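Local coordinates for protein Dye type peroxidase A (Streptomyces lividans 1326, PDB 6GZW) that is a haem-containing dye-decolourising peroxidase that probably uses hydrogen peroxide to oxidise its substrates, at residues Phe88-Phe93 against Leu106-Asp111; Ser219-Arg224 against Gly356-Pro361; Pro303-Asp308 against Ala318-Val323. All blocks are in the same frame, centred on the assembly; numbering follows the deposited sequence.

Contact 1 of 3, residues Phe88-Phe93 against Leu106-Asp111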
loop_
_atom_site.group_PDB
_atom_site.type_symbol
_atom_site.label_atom_id
_atom_site.label_comp_id
_atom_site.label_asym_id
_atom_site.label_seq_id
_atom_site.Cartn_x
_atom_site.Cartn_y
_atom_site.Cartn_z
ATOM N N PHE A 88 4.516 24.602 2.150
ATOM C CA PHE A 88 4.772 25.489 1.027
ATOM C C PHE A 88 6.231 25.373 0.585
ATOM O O PHE A 88 7.144 25.410 1.437
ATOM C CB PHE A 88 4.491 26.957 1.417
ATOM C CG PHE A 88 3.118 27.187 1.937
ATOM C CD1 PHE A 88 2.802 26.905 3.260
ATOM C CD2 PHE A 88 2.109 27.629 1.094
ATOM C CE1 PHE A 88 1.519 27.074 3.749
ATOM C CE2 PHE A 88 0.832 27.801 1.570
ATOM C CZ PHE A 88 0.526 27.528 2.892
ATOM N N GLY A 89 6.469 25.270 -0.716
ATOM C CA GLY A 89 7.814 25.153 -1.266
ATOM C C GLY A 89 8.351 26.536 -1.613
ATOM O O GLY A 89 7.585 27.512 -1.662
ATOM N N HIS A 90 9.653 26.579 -1.881
ATOM C CA HIS A 90 10.345 27.788 -2.333
ATOM C C HIS A 90 9.622 28.465 -3.497
ATOM O O HIS A 90 9.405 29.695 -3.462
ATOM C CB HIS A 90 11.789 27.435 -2.702
ATOM C CG HIS A 90 12.638 28.601 -3.092
ATOM N ND1 HIS A 90 12.649 29.118 -4.369
ATOM C CD2 HIS A 90 13.569 29.293 -2.394
ATOM C CE1 HIS A 90 13.523 30.110 -4.428
ATOM N NE2 HIS A 90 14.100 30.231 -3.244
ATOM N N SER A 91 9.195 27.673 -4.487
ATOM C CA SER A 91 8.566 28.201 -5.697
ATOM C C SER A 91 7.233 28.895 -5.444
ATOM O O SER A 91 6.851 29.777 -6.191
ATOM C CB SER A 91 8.401 27.087 -6.733
ATOM O OG SER A 91 7.650 26.022 -6.186
ATOM N N PHE A 92 6.523 28.514 -4.384
ATOM C CA PHE A 92 5.213 29.097 -4.088
ATOM C C PHE A 92 5.198 30.635 -4.027
ATOM O O PHE A 92 4.237 31.283 -4.488
ATOM C CB PHE A 92 4.725 28.547 -2.753
ATOM C CG PHE A 92 3.369 29.046 -2.333
ATOM C CD1 PHE A 92 2.205 28.416 -2.777
ATOM C CD2 PHE A 92 3.237 30.140 -1.466
ATOM C CE1 PHE A 92 0.944 28.868 -2.373
ATOM C CE2 PHE A 92 1.986 30.594 -1.082
ATOM C CZ PHE A 92 0.837 29.963 -1.536
ATOM N N PHE A 93 6.261 31.206 -3.467
ATOM C CA PHE A 93 6.272 32.614 -3.036
ATOM C C PHE A 93 6.387 33.553 -4.248
ATOM O O PHE A 93 5.707 34.585 -4.303
ATOM C CB PHE A 93 7.362 32.803 -1.944
ATOM C CG PHE A 93 7.072 32.001 -0.703
ATOM C CD1 PHE A 93 7.420 30.639 -0.635
ATOM C CD2 PHE A 93 6.342 32.544 0.341
ATOM C CE1 PHE A 93 7.092 29.876 0.464
ATOM C CE2 PHE A 93 6.017 31.794 1.466
ATOM C CZ PHE A 93 6.378 30.432 1.522
ATOM N N LEU A 106 13.949 28.046 3.339
ATOM C CA LEU A 106 13.592 27.386 2.074
ATOM C C LEU A 106 14.609 27.515 0.963
ATOM O O LEU A 106 14.358 27.010 -0.155
ATOM C CB LEU A 106 12.221 27.845 1.556
ATOM C CG LEU A 106 11.004 27.493 2.400
ATOM C CD1 LEU A 106 9.771 27.973 1.668
ATOM C CD2 LEU A 106 10.893 25.990 2.682
ATOM N N ASP A 107 15.758 28.150 1.221
ATOM C CA ASP A 107 16.797 28.222 0.201
ATOM C C ASP A 107 17.127 26.804 -0.300
ATOM O O ASP A 107 17.100 25.858 0.499
ATOM C CB ASP A 107 18.086 28.869 0.721
ATOM C CG ASP A 107 17.977 30.375 0.910
ATOM O OD1 ASP A 107 16.969 30.993 0.510
ATOM O OD2 ASP A 107 18.938 30.926 1.492
ATOM N N PRO A 108 17.398 26.659 -1.605
ATOM C CA PRO A 108 17.538 25.300 -2.166
ATOM C C PRO A 108 18.576 24.448 -1.446
ATOM O O PRO A 108 19.627 24.947 -1.046
ATOM C CB PRO A 108 17.962 25.542 -3.620
ATOM C CG PRO A 108 18.249 27.010 -3.731
ATOM C CD PRO A 108 17.457 27.680 -2.657
ATOM N N LEU A 109 18.290 23.154 -1.307
ATOM C CA LEU A 109 19.235 22.223 -0.711
ATOM C C LEU A 109 20.478 22.157 -1.585
ATOM O O LEU A 109 20.392 22.434 -2.784
ATOM C CB LEU A 109 18.608 20.819 -0.579
ATOM C CG LEU A 109 17.354 20.696 0.303
ATOM C CD1 LEU A 109 16.600 19.368 0.113
ATOM C CD2 LEU A 109 17.694 20.892 1.759
ATOM N N PRO A 110 21.641 21.784 -1.000
ATOM C CA PRO A 110 22.817 21.544 -1.843
ATOM C C PRO A 110 22.569 20.511 -2.941
ATOM O O PRO A 110 21.717 19.627 -2.796
ATOM C CB PRO A 110 23.857 21.010 -0.853
ATOM C CG PRO A 110 23.435 21.559 0.473
ATOM C CD PRO A 110 21.938 21.603 0.435
ATOM N N ASP A 111 23.294 20.631 -4.043
ATOM C CA ASP A 111 23.355 19.567 -5.013
ATOM C C ASP A 111 24.419 18.616 -4.508
ATOM O O ASP A 111 25.601 18.828 -4.738
ATOM C CB ASP A 111 23.657 20.108 -6.421
ATOM C CG ASP A 111 22.544 21.015 -6.940
ATOM O OD1 ASP A 111 21.432 20.521 -7.239
ATOM O OD2 ASP A 111 22.764 22.244 -7.022
HETATM O O HOH W 1 16.563 31.514 -2.416
#
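Leu-106 pushes its CD1 methyl into a corner formed by the ring of Phe-93 and the backbone of strand 83-89 where it runs out into helix 90-95. CD1 of Leu-106 lies 3.5 Å from CE1 of Phe-93, the two side chains crossing at about a right angle, and 3.7 Å from the carbonyl O of Phe-88. With CG anti to its own carbonyl carbon (chi1 -65°) and the chain then extended, Leu-106 carries CD1 straight at the other segment. Leu-106 also packs against Leu-357 and Ala-359 of strand 350-360, which seats the loop after helix 90-95 where strands 83-89 and 350-360 lie side by side in the sheet. Behind Phe-93 the aromatic packing continues: CD2 of Phe-92 sits over the centre of one face of its ring, and CD2 of Phe-88 in turn over the Phe-92 ring.

Toward the surface the character changes. The imidazole of His-90 swings out with CG anti to the backbone N (chi1 -176°), which brings CD2 to 3.3 Å from the carbonyl O of Leu-106, while CD of Pro-108 stands 4.2 Å from CD2 of His-90. At the neighbouring NE2 corner of the ring a water lies in the ring plane, 2.9 Å from NE2 of His-90, and donates to OD1 of Asp-107 at 3.0 Å.

The segments thus meet through mainly apolar contact inside and a single water bridge outside; NE2 of His-90 and OD1 of Asp-107 stay 4.8 Å apart, and the carboxylate would be expected to stabilise a protonated imidazole only modestly.

Contact 2 of 3, residues Ser219-Arg224 against Gly356-Pro361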
loop_
_atom_site.group_PDB
_atom_site.type_symbol
_atom_site.label_atom_id
_atom_site.label_comp_id
_atom_site.label_asym_id
_atom_site.label_seq_id
_atom_site.Cartn_x
_atom_site.Cartn_y
_atom_site.Cartn_z
ATOM N N SER A 219 7.417 23.917 11.253
ATOM C CA SER A 219 8.651 23.132 11.094
ATOM C C SER A 219 8.983 23.043 9.617
ATOM O O SER A 219 8.098 23.245 8.787
ATOM C CB SER A 219 8.480 21.747 11.697
ATOM O OG SER A 219 9.719 21.049 11.739
ATOM N N TYR A 220 10.244 22.756 9.288
ATOM C CA TYR A 220 10.689 22.569 7.909
ATOM C C TYR A 220 10.820 21.054 7.692
ATOM O O TYR A 220 11.466 20.369 8.475
ATOM C CB TYR A 220 12.002 23.305 7.604
ATOM C CG TYR A 220 11.751 24.786 7.659
ATOM C CD1 TYR A 220 11.242 25.458 6.550
ATOM C CD2 TYR A 220 11.916 25.484 8.831
ATOM C CE1 TYR A 220 10.917 26.798 6.613
ATOM C CE2 TYR A 220 11.602 26.841 8.898
ATOM C CZ TYR A 220 11.111 27.477 7.785
ATOM O OH TYR A 220 10.787 28.802 7.798
ATOM N N VAL A 221 10.186 20.567 6.625
ATOM C CA VAL A 221 10.272 19.151 6.237
ATOM C C VAL A 221 11.190 19.008 5.022
ATOM O O VAL A 221 11.123 19.805 4.078
ATOM C CB VAL A 221 8.867 18.543 6.013
ATOM C CG1 VAL A 221 8.141 19.151 4.835
ATOM C CG2 VAL A 221 8.939 17.022 5.851
ATOM N N VAL A 222 12.069 18.012 5.070
ATOM C CA VAL A 222 12.805 17.564 3.897
ATOM C C VAL A 222 12.330 16.150 3.619
ATOM O O VAL A 222 12.406 15.293 4.505
ATOM C CB VAL A 222 14.331 17.609 4.111
ATOM C CG1 VAL A 222 15.072 16.952 2.944
ATOM C CG2 VAL A 222 14.764 19.054 4.323
ATOM N N VAL A 223 11.786 15.950 2.418
ATOM C CA VAL A 223 11.346 14.657 1.891
ATOM C C VAL A 223 12.440 14.185 0.950
ATOM O O VAL A 223 12.888 14.960 0.089
ATOM C CB VAL A 223 10.044 14.832 1.099
ATOM C CG1 VAL A 223 9.590 13.525 0.461
ATOM C CG2 VAL A 223 8.969 15.410 1.989
ATOM N N ARG A 224 12.849 12.924 1.093
ATOM C CA ARG A 224 13.755 12.275 0.127
ATOM C C ARG A 224 13.210 10.924 -0.237
ATOM O O ARG A 224 12.920 10.112 0.654
ATOM C CB ARG A 224 15.176 12.103 0.710
ATOM C CG ARG A 224 15.779 13.399 1.262
ATOM C CD ARG A 224 16.186 14.384 0.181
ATOM N NE ARG A 224 17.445 13.985 -0.446
ATOM C CZ ARG A 224 18.265 14.801 -1.107
ATOM N NH1 ARG A 224 17.943 16.086 -1.322
ATOM N NH2 ARG A 224 19.423 14.315 -1.587
ATOM N N GLY A 356 12.273 17.170 -1.666
ATOM C CA GLY A 356 11.387 18.343 -1.489
ATOM C C GLY A 356 11.740 18.973 -0.156
ATOM O O GLY A 356 12.110 18.278 0.775
ATOM N N LEU A 357 11.680 20.298 -0.106
ATOM C CA LEU A 357 11.884 21.072 1.106
ATOM C C LEU A 357 10.687 21.995 1.266
ATOM O O LEU A 357 10.445 22.822 0.379
ATOM C CB LEU A 357 13.182 21.886 1.020
ATOM C CG LEU A 357 13.406 23.028 2.000
ATOM C CD1 LEU A 357 13.361 22.551 3.431
ATOM C CD2 LEU A 357 14.725 23.726 1.693
ATOM N N PHE A 358 9.890 21.810 2.332
ATOM C CA PHE A 358 8.660 22.597 2.509
ATOM C C PHE A 358 8.565 23.259 3.882
ATOM O O PHE A 358 9.036 22.701 4.886
ATOM C CB PHE A 358 7.424 21.740 2.214
ATOM C CG PHE A 358 7.495 21.000 0.897
ATOM C CD1 PHE A 358 7.259 21.646 -0.313
ATOM C CD2 PHE A 358 7.827 19.652 0.868
ATOM C CE1 PHE A 358 7.336 20.961 -1.510
ATOM C CE2 PHE A 358 7.904 18.959 -0.337
ATOM C CZ PHE A 358 7.656 19.604 -1.535
ATOM N N ALA A 359 7.966 24.457 3.895
ATOM C CA ALA A 359 7.675 25.192 5.115
ATOM C C ALA A 359 6.291 24.810 5.609
ATOM O O ALA A 359 5.280 25.143 4.961
ATOM C CB ALA A 359 7.729 26.689 4.857
ATOM N N VAL A 360 6.224 24.164 6.758
ATOM C CA VAL A 360 4.989 23.622 7.292
ATOM C C VAL A 360 4.630 24.501 8.497
ATOM O O VAL A 360 5.238 24.371 9.568
ATOM C CB VAL A 360 5.195 22.142 7.665
ATOM C CG1 VAL A 360 4.041 21.565 8.452
ATOM C CG2 VAL A 360 5.437 21.306 6.400
ATOM N N PRO A 361 3.675 25.433 8.323
ATOM C CA PRO A 361 3.380 26.361 9.428
ATOM C C PRO A 361 2.726 25.717 10.633
ATOM O O PRO A 361 2.483 24.502 10.676
ATOM C CB PRO A 361 2.443 27.367 8.770
ATOM C CG PRO A 361 1.713 26.530 7.766
ATOM C CD PRO A 361 2.798 25.699 7.173
#
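Val-221 and Phe-358 form the packed middle of an antiparallel strand pair, bonded twice through their backbones: Val-221 N to Phe-358 O at 3.0 Å and Phe-358 N to Val-221 O at 2.9 Å, both in the carbonyl plane. Strands 219-228 and 350-360 are inner neighbours in the sheet of the C-terminal Dyp-type peroxidase region, with the side chain of Val-222 about 7 Å from the haem. Set between its own backbone N and carbonyl carbon (chi1 66°), CG1 of Val-221 reaches CB of Phe-358 and, at 3.8 Å, CG2 of Val-360. The same methyl meets the Phe-358 ring at its edge, near the ring plane, and CG2 of Val-223 comes to that edge more distantly. Gly-356 leaves room for this ring, since a CB there would run into CE2 of Phe-358. Trp-127 stacks on Phe-358 and Trp-325 packs on Val-221 and Val-360, covering this face.

The face of Tyr-220, Val-222, Leu-357 and Ala-359 is less evenly packed, though buried too, with no solvent side. CE1 of Tyr-220 rests 3.6 Å from CB of Ala-359, whereas CB of Tyr-220 is 4.5 Å from CD1 of Leu-357. CD1 of Leu-357 turns back toward the partner strand, 3.9 Å from CG2 of Val-222, on which Phe-333 packs.

Val-223 and Gly-356, like Ser-219 and Val-360, make further pairs of backbone bonds. The six N-H groups and six carbonyls involved are therefore satisfied within the strand pair, leaving the side-chain contacts apolar; OG of Ser-219 is hydrogen-bonded to Ile-199 O.

Contact 3 of 3, residues Pro303-Asp308 against Ala318-Val323. With HEM (protoporphyrin IX containing Fe), chain C.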
loop_
_atom_site.group_PDB
_atom_site.type_symbol
_atom_site.label_atom_id
_atom_site.label_comp_id
_atom_site.label_asym_id
_atom_site.label_seq_id
_atom_site.Cartn_x
_atom_site.Cartn_y
_atom_site.Cartn_z
ATOM N N PRO A 303 9.183 8.401 8.633
ATOM C CA PRO A 303 9.135 7.940 7.243
ATOM C C PRO A 303 7.967 7.034 6.921
ATOM O O PRO A 303 7.239 6.603 7.821
ATOM C CB PRO A 303 10.442 7.115 7.140
ATOM C CG PRO A 303 10.525 6.465 8.488
ATOM C CD PRO A 303 10.124 7.572 9.431
ATOM N N PHE A 304 7.863 6.721 5.649
ATOM C CA PHE A 304 7.135 5.568 5.172
ATOM C C PHE A 304 8.059 4.760 4.271
ATOM O O PHE A 304 8.919 5.328 3.587
ATOM C CB PHE A 304 5.915 5.995 4.354
ATOM C CG PHE A 304 4.914 6.819 5.117
ATOM C CD1 PHE A 304 5.049 8.190 5.179
ATOM C CD2 PHE A 304 3.829 6.228 5.746
ATOM C CE1 PHE A 304 4.139 8.959 5.870
ATOM C CE2 PHE A 304 2.887 7.001 6.418
ATOM C CZ PHE A 304 3.068 8.368 6.493
ATOM N N SER A 305 7.852 3.448 4.220
ATOM C CA SER A 305 8.560 2.620 3.241
ATOM C C SER A 305 7.743 2.626 1.924
ATOM O O SER A 305 6.569 3.007 1.926
ATOM C CB SER A 305 8.770 1.195 3.772
ATOM O OG SER A 305 9.661 1.209 4.885
ATOM N N TYR A 306 8.402 2.340 0.798
ATOM C CA TYR A 306 7.713 2.248 -0.497
ATOM C C TYR A 306 8.182 1.081 -1.310
ATOM O O TYR A 306 9.319 0.581 -1.168
ATOM C CB TYR A 306 7.802 3.560 -1.294
ATOM C CG TYR A 306 9.157 3.868 -1.950
ATOM C CD1 TYR A 306 9.456 3.451 -3.245
ATOM C CD2 TYR A 306 10.127 4.597 -1.280
ATOM C CE1 TYR A 306 10.680 3.737 -3.852
ATOM C CE2 TYR A 306 11.360 4.895 -1.890
ATOM C CZ TYR A 306 11.621 4.498 -3.169
ATOM O OH TYR A 306 12.832 4.806 -3.765
ATOM N N HIS A 307 7.272 0.623 -2.136
ATOM C CA HIS A 307 7.533 -0.347 -3.176
ATOM C C HIS A 307 6.543 -0.135 -4.306
ATOM O O HIS A 307 5.350 -0.309 -4.100
ATOM C CB HIS A 307 7.393 -1.740 -2.659
ATOM C CG HIS A 307 7.455 -2.749 -3.753
ATOM N ND1 HIS A 307 8.605 -2.978 -4.478
ATOM C CD2 HIS A 307 6.490 -3.525 -4.306
ATOM C CE1 HIS A 307 8.350 -3.876 -5.410
ATOM N NE2 HIS A 307 7.078 -4.222 -5.327
ATOM N N ASP A 308 7.040 0.266 -5.473
ATOM C CA ASP A 308 6.185 0.584 -6.614
ATOM C C ASP A 308 6.263 -0.416 -7.750
ATOM O O ASP A 308 5.638 -0.228 -8.801
ATOM C CB ASP A 308 6.459 2.006 -7.055
ATOM C CG ASP A 308 5.861 3.011 -6.092
ATOM O OD1 ASP A 308 4.626 3.013 -5.875
ATOM O OD2 ASP A 308 6.585 3.842 -5.566
ATOM N N ALA A 318 11.920 0.270 -4.776
ATOM C CA ALA A 318 11.541 0.107 -3.370
ATOM C C ALA A 318 12.544 0.823 -2.508
ATOM O O ALA A 318 13.718 0.922 -2.858
ATOM C CB ALA A 318 11.483 -1.344 -2.990
ATOM N N GLY A 319 12.092 1.291 -1.355
ATOM C CA GLY A 319 12.987 2.044 -0.506
ATOM C C GLY A 319 12.281 2.730 0.642
ATOM O O GLY A 319 11.354 2.185 1.252
ATOM N N LEU A 320 12.746 3.941 0.937
ATOM C CA LEU A 320 12.222 4.732 2.061
ATOM C C LEU A 320 11.832 6.105 1.597
ATOM O O LEU A 320 12.624 6.774 0.907
ATOM C CB LEU A 320 13.330 4.869 3.110
ATOM C CG LEU A 320 12.906 5.398 4.493
ATOM C CD1 LEU A 320 12.107 4.381 5.256
ATOM C CD2 LEU A 320 14.168 5.784 5.267
ATOM N N LEU A 321 10.592 6.518 1.911
ATOM C CA LEU A 321 10.209 7.922 1.807
ATOM C C LEU A 321 10.660 8.538 3.105
ATOM O O LEU A 321 9.986 8.440 4.148
ATOM C CB LEU A 321 8.720 8.126 1.589
ATOM C CG LEU A 321 8.096 7.357 0.416
ATOM C CD1 LEU A 321 6.601 7.597 0.355
ATOM C CD2 LEU A 321 8.749 7.738 -0.909
ATOM N N PHE A 322 11.880 9.058 3.063
ATOM C CA PHE A 322 12.514 9.689 4.208
ATOM C C PHE A 322 11.839 11.050 4.375
ATOM O O PHE A 322 11.782 11.822 3.443
ATOM C CB PHE A 322 14.007 9.821 3.921
ATOM C CG PHE A 322 14.804 10.412 5.048
ATOM C CD1 PHE A 322 15.295 9.607 6.071
ATOM C CD2 PHE A 322 15.059 11.764 5.093
ATOM C CE1 PHE A 322 16.054 10.133 7.120
ATOM C CE2 PHE A 322 15.809 12.303 6.130
ATOM C CZ PHE A 322 16.304 11.477 7.145
ATOM N N VAL A 323 11.312 11.305 5.566
ATOM C CA VAL A 323 10.607 12.548 5.883
ATOM C C VAL A 323 11.126 13.034 7.215
ATOM O O VAL A 323 10.896 12.402 8.245
ATOM C CB VAL A 323 9.089 12.327 5.977
ATOM C CG1 VAL A 323 8.385 13.660 6.165
ATOM C CG2 VAL A 323 8.577 11.655 4.724
HETATM C CHA HEM C . 19.576 6.498 12.402
HETATM C CHB HEM C . 18.691 3.778 8.496
HETATM C CHC HEM C . 18.844 7.783 5.753
HETATM C CHD HEM C . 19.719 10.472 9.647
HETATM C C1A HEM C . 19.327 5.421 11.590
HETATM C C2A HEM C . 19.283 4.067 12.035
HETATM C C3A HEM C . 19.038 3.317 10.931
HETATM C C4A HEM C . 18.938 4.199 9.806
HETATM C CMA HEM C . 18.861 1.820 10.851
HETATM C CAA HEM C . 19.484 3.552 13.454
HETATM C CBA HEM C . 18.246 3.433 14.330
HETATM C CGA HEM C . 17.694 4.773 14.683
HETATM O O1A HEM C . 18.147 5.464 15.635
HETATM O O2A HEM C . 16.749 5.255 13.994
HETATM C C1B HEM C . 18.631 4.654 7.397
HETATM C C2B HEM C . 18.320 4.250 6.066
HETATM C C3B HEM C . 18.360 5.349 5.266
HETATM C C4B HEM C . 18.702 6.484 6.177
HETATM C CMB HEM C . 18.050 2.844 5.624
HETATM C CAB HEM C . 18.032 5.490 3.832
HETATM C CBB HEM C . 17.211 4.690 3.174
HETATM C C1C HEM C . 19.143 8.865 6.552
HETATM C C2C HEM C . 19.286 10.198 6.085
HETATM C C3C HEM C . 19.555 10.968 7.203
HETATM C C4C HEM C . 19.534 10.088 8.345
HETATM C CMC HEM C . 19.207 10.691 4.673
HETATM C CAC HEM C . 19.859 12.414 7.313
HETATM C CBC HEM C . 20.342 13.223 6.358
HETATM C C1D HEM C . 19.677 9.553 10.704
HETATM C C2D HEM C . 19.813 10.032 12.092
HETATM C C3D HEM C . 19.779 8.933 12.869
HETATM C C4D HEM C . 19.616 7.789 11.926
HETATM C CMD HEM C . 19.930 11.479 12.562
HETATM C CAD HEM C . 19.890 8.913 14.386
HETATM C CBD HEM C . 21.346 8.943 14.861
HETATM C CGD HEM C . 21.409 8.994 16.356
HETATM O O1D HEM C . 21.537 7.933 17.029
HETATM O O2D HEM C . 21.308 10.100 16.925
HETATM N NA HEM C . 19.215 5.486 10.209
HETATM N NB HEM C . 18.872 5.971 7.400
HETATM N NC HEM C . 19.352 8.800 7.889
HETATM N ND HEM C . 19.656 8.211 10.635
HETATM FE FE HEM C . 19.308 7.122 9.073
HETATM O O HOH W 2 12.232 1.092 3.891
HETATM O O HOH W 3 17.355 7.411 9.256
#
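Tyr-306 folds its ring back over the neighbouring strand, so that one face lies on the backbone of Ala-318 and Gly-319. Its CG sits between the backbone N and the carbonyl carbon (chi1 75°), the rotation that lays the ring across the strand. CA of Gly-319 makes a CH-pi contact 3.9 Å from the centroid of the Tyr-306 ring, and a CB on that glycine would press on CE2 of Tyr-306. CD2 of Tyr-306 meets CD2 of Leu-321 at 3.4 Å, the side chains at about a right angle, and Arg-225 adds a cation-pi contact. An alanine in place of Tyr-306 is likely to leave the Gly-319 backbone uncovered and Leu-321 and Arg-225 without their aromatic partner.

Backbone bonds join the hairpin beneath. Leu-321 N reaches Phe-304 O at 2.7 Å, but Tyr-306 N approaches Gly-319 O from 50° above the carbonyl plane. A water donates to Gly-319 O at 3.0 Å and joins it to OG of Ser-305. His-307 NE2 bonds to Gln-158 of the second subunit.

Leu-320 packs CD1 on CB of Pro-303 and turns CD2 toward the haem vinyl CBB at 3.9 Å. Phe-322 brings CZ to 3.3 Å from haem C3C, and the iron-bound water lies at its ring edge, in plane. Leu-320 and Phe-322 thus give the haem an apolar wall, while Arg-301 of the same hairpin bonds to it.

In the fold
From the N terminus, contact 1 comes first: it closes the short loop between helix 90-95 and residues 106-111, within the N-terminal Dyp-type peroxidase region. Contact 2 opens later, at strand 219-228, and waits 132 residues for its partner, strand 350-360. Within that long excursion the hairpin of contact 3 forms and closes. All three reach one antiparallel sheet, where strands 83-89, 350-360, 219-228, 316-326 and 300-310 follow side by side. Phe-88 and Ala-359 link contacts 1 and 2, joining the N-terminal and C-terminal regions; Arg-224 and Phe-322 link contacts 2 and 3. Contacts 1 and 3 do not touch, their centres about 22 Å apart.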